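Local structure of subtilase cytotoxin, subunit B (Escherichia coli, 4BWG) at residues A6-F11 with Y77-V82. The protein forms the receptor-binding B subunit of an AB5-type cytotoxin, probably recognising sialylated glycans on host cells to deliver the proteolytic A subunit. Sequence-based numbering, arbitrary orientation.
Sequences ARDGMF and YYEPGV
Gly-9 and Tyr-78 form an antiparallel hydrogen-bonded pair that joins strand 9-12 to strand 74-79. Gly-9 N donates to Tyr-78 O (2.9 Å) along a bent path, 134° at the hydrogen. The return bond from Tyr-78 N to Gly-9 O (3.0 Å) is nearly straight at 173°. On the sheet face bearing Tyr-78, its phenol ring lies across the glycine: chi1 of 68° sets CG between the backbone N and the carbonyl carbon and folds the ring back over the neighbouring strand. Gly-9 CA sits over one ring face, 4.0 Å from the centroid and offset toward the rim, a CH-pi contact in which the ring occupies the space beside Gly-9 that a side chain there would need.

Met-10 and Tyr-77, the adjacent non-hydrogen-bonded pair, project from the other face and run side by side in the same direction. Met-10 CG lies 3.8 Å from Tyr-77 CD2. SD also lies alongside the ring, obliquely at 4.7 Å from its centroid in a Met-aromatic contact, and the bend at chi3 turns CE away from it. Tyr-77 OH hydrogen-bonds to Pro-112 O, while its ring meets that of His-20 of a neighbouring subunit.

Toward the strand end, the buried Asp-8 brings OD1 to 3.9 Å from Glu-79 OE1, a pairing of like charges probably eased by the hydrogen bond from Trp-53 NE1 to Glu-79 OE1. In contrast to the close packing of Gly-9 under Tyr-78 and Met-10 against Tyr-77, this end opens out: the poorly ordered Arg-7 leads its guanidinium away from 77-82, and Pro-80 is exposed. Within this chain, strand 9-12 is an outer strand of an antiparallel sheet whose middle strand, 74-79, also pairs with 96-102, an arrangement consistent with the OB-fold of AB5 toxin B subunits.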
loop_
_atom_site.group_PDB
_atom_site.type_symbol
_atom_site.label_atom_id
_atom_site.label_comp_id
_atom_site.label_asym_id
_atom_site.label_seq_id
_atom_site.Cartn_x
_atom_site.Cartn_y
_atom_site.Cartn_z
ATOM N N ALA C 6 5.493 32.148 11.594
ATOM C CA ALA C 6 4.166 32.770 11.575
ATOM C C ALA C 6 3.627 33.055 10.143
ATOM O O ALA C 6 2.451 32.773 9.902
ATOM C CB ALA C 6 4.179 34.055 12.384
ATOM N N ARG C 7 4.473 33.590 9.213
ATOM C CA ARG C 7 4.110 33.925 7.820
ATOM C C ARG C 7 3.401 32.769 7.099
ATOM O O ARG C 7 2.327 32.960 6.518
ATOM C CB ARG C 7 5.352 34.342 7.015
ATOM C CG ARG C 7 5.865 35.740 7.361
ATOM C CD ARG C 7 6.448 36.445 6.155
ATOM N NE ARG C 7 6.568 37.890 6.371
ATOM C CZ ARG C 7 5.630 38.782 6.064
ATOM N NH1 ARG C 7 4.479 38.391 5.529
ATOM N NH2 ARG C 7 5.835 40.075 6.291
ATOM N N ASP C 8 3.987 31.558 7.201
ATOM C CA ASP C 8 3.447 30.339 6.584
ATOM C C ASP C 8 2.063 30.009 7.140
ATOM O O ASP C 8 1.864 30.129 8.355
ATOM C CB ASP C 8 4.383 29.130 6.836
ATOM C CG ASP C 8 5.809 29.251 6.367
ATOM O OD1 ASP C 8 6.062 30.026 5.418
ATOM O OD2 ASP C 8 6.670 28.537 6.917
ATOM N N GLY C 9 1.137 29.577 6.270
ATOM C CA GLY C 9 -0.214 29.190 6.677
ATOM C C GLY C 9 -0.357 27.694 6.860
ATOM O O GLY C 9 0.540 26.938 6.486
ATOM N N MET C 10 -1.491 27.246 7.424
ATOM C CA MET C 10 -1.793 25.840 7.653
ATOM C C MET C 10 -3.212 25.513 7.264
ATOM O O MET C 10 -4.070 26.393 7.297
ATOM C CB MET C 10 -1.702 25.487 9.146
ATOM C CG MET C 10 -0.433 25.725 9.853
ATOM S SD MET C 10 -0.563 25.162 11.603
ATOM C CE MET C 10 -1.957 26.024 12.251
ATOM N N PHE C 11 -3.499 24.235 7.023
ATOM C CA PHE C 11 -4.850 23.708 6.830
ATOM C C PHE C 11 -4.851 22.382 7.555
ATOM O O PHE C 11 -4.071 21.509 7.172
ATOM C CB PHE C 11 -5.183 23.580 5.334
ATOM C CG PHE C 11 -6.421 24.273 4.859
ATOM C CD1 PHE C 11 -6.460 25.655 4.752
ATOM C CD2 PHE C 11 -7.521 23.541 4.432
ATOM C CE1 PHE C 11 -7.602 26.297 4.294
ATOM C CE2 PHE C 11 -8.655 24.176 3.957
ATOM C CZ PHE C 11 -8.696 25.550 3.908
ATOM N N TYR C 77 1.185 22.437 5.626
ATOM C CA TYR C 77 1.886 23.701 5.862
ATOM C C TYR C 77 2.304 24.269 4.519
ATOM O O TYR C 77 2.910 23.564 3.712
ATOM C CB TYR C 77 3.123 23.500 6.726
ATOM C CG TYR C 77 2.864 23.009 8.125
ATOM C CD1 TYR C 77 2.780 21.652 8.400
ATOM C CD2 TYR C 77 2.795 23.899 9.195
ATOM C CE1 TYR C 77 2.607 21.187 9.698
ATOM C CE2 TYR C 77 2.606 23.448 10.500
ATOM C CZ TYR C 77 2.526 22.087 10.747
ATOM O OH TYR C 77 2.351 21.628 12.031
ATOM N N TYR C 78 1.986 25.518 4.262
ATOM C CA TYR C 78 2.286 26.134 2.982
ATOM C C TYR C 78 2.791 27.573 3.135
ATOM O O TYR C 78 2.596 28.209 4.166
ATOM C CB TYR C 78 1.024 26.103 2.079
ATOM C CG TYR C 78 -0.093 26.998 2.558
ATOM C CD1 TYR C 78 -1.007 26.559 3.520
ATOM C CD2 TYR C 78 -0.233 28.292 2.062
ATOM C CE1 TYR C 78 -2.019 27.399 3.993
ATOM C CE2 TYR C 78 -1.231 29.141 2.532
ATOM C CZ TYR C 78 -2.122 28.689 3.499
ATOM O OH TYR C 78 -3.129 29.500 3.952
ATOM N N GLU C 79 3.423 28.088 2.088
ATOM C CA GLU C 79 3.837 29.466 2.033
ATOM C C GLU C 79 3.284 30.082 0.757
ATOM O O GLU C 79 3.674 29.656 -0.337
ATOM C CB GLU C 79 5.347 29.644 2.127
ATOM C CG GLU C 79 5.692 31.096 2.381
ATOM C CD GLU C 79 7.053 31.594 1.970
ATOM O OE1 GLU C 79 8.049 30.851 2.108
ATOM O OE2 GLU C 79 7.116 32.740 1.470
ATOM N N PRO C 80 2.357 31.059 0.881
ATOM C CA PRO C 80 1.822 31.720 -0.335
ATOM C C PRO C 80 2.858 32.560 -1.114
ATOM O O PRO C 80 3.859 32.991 -0.537
ATOM C CB PRO C 80 0.696 32.619 0.193
ATOM C CG PRO C 80 0.648 32.430 1.691
ATOM C CD PRO C 80 1.828 31.644 2.132
ATOM N N GLY C 81 2.603 32.778 -2.406
ATOM C CA GLY C 81 3.420 33.640 -3.266
ATOM C C GLY C 81 4.838 33.203 -3.581
ATOM O O GLY C 81 5.645 34.008 -4.059
ATOM N N VAL C 82 5.157 31.928 -3.350
ATOM C CA VAL C 82 6.506 31.440 -3.599
ATOM C C VAL C 82 6.746 31.276 -5.111
ATOM O O VAL C 82 7.761 31.768 -5.608
ATOM C CB VAL C 82 6.806 30.165 -2.789
ATOM C CG1 VAL C 82 8.177 29.595 -3.113
ATOM C CG2 VAL C 82 6.719 30.462 -1.304
#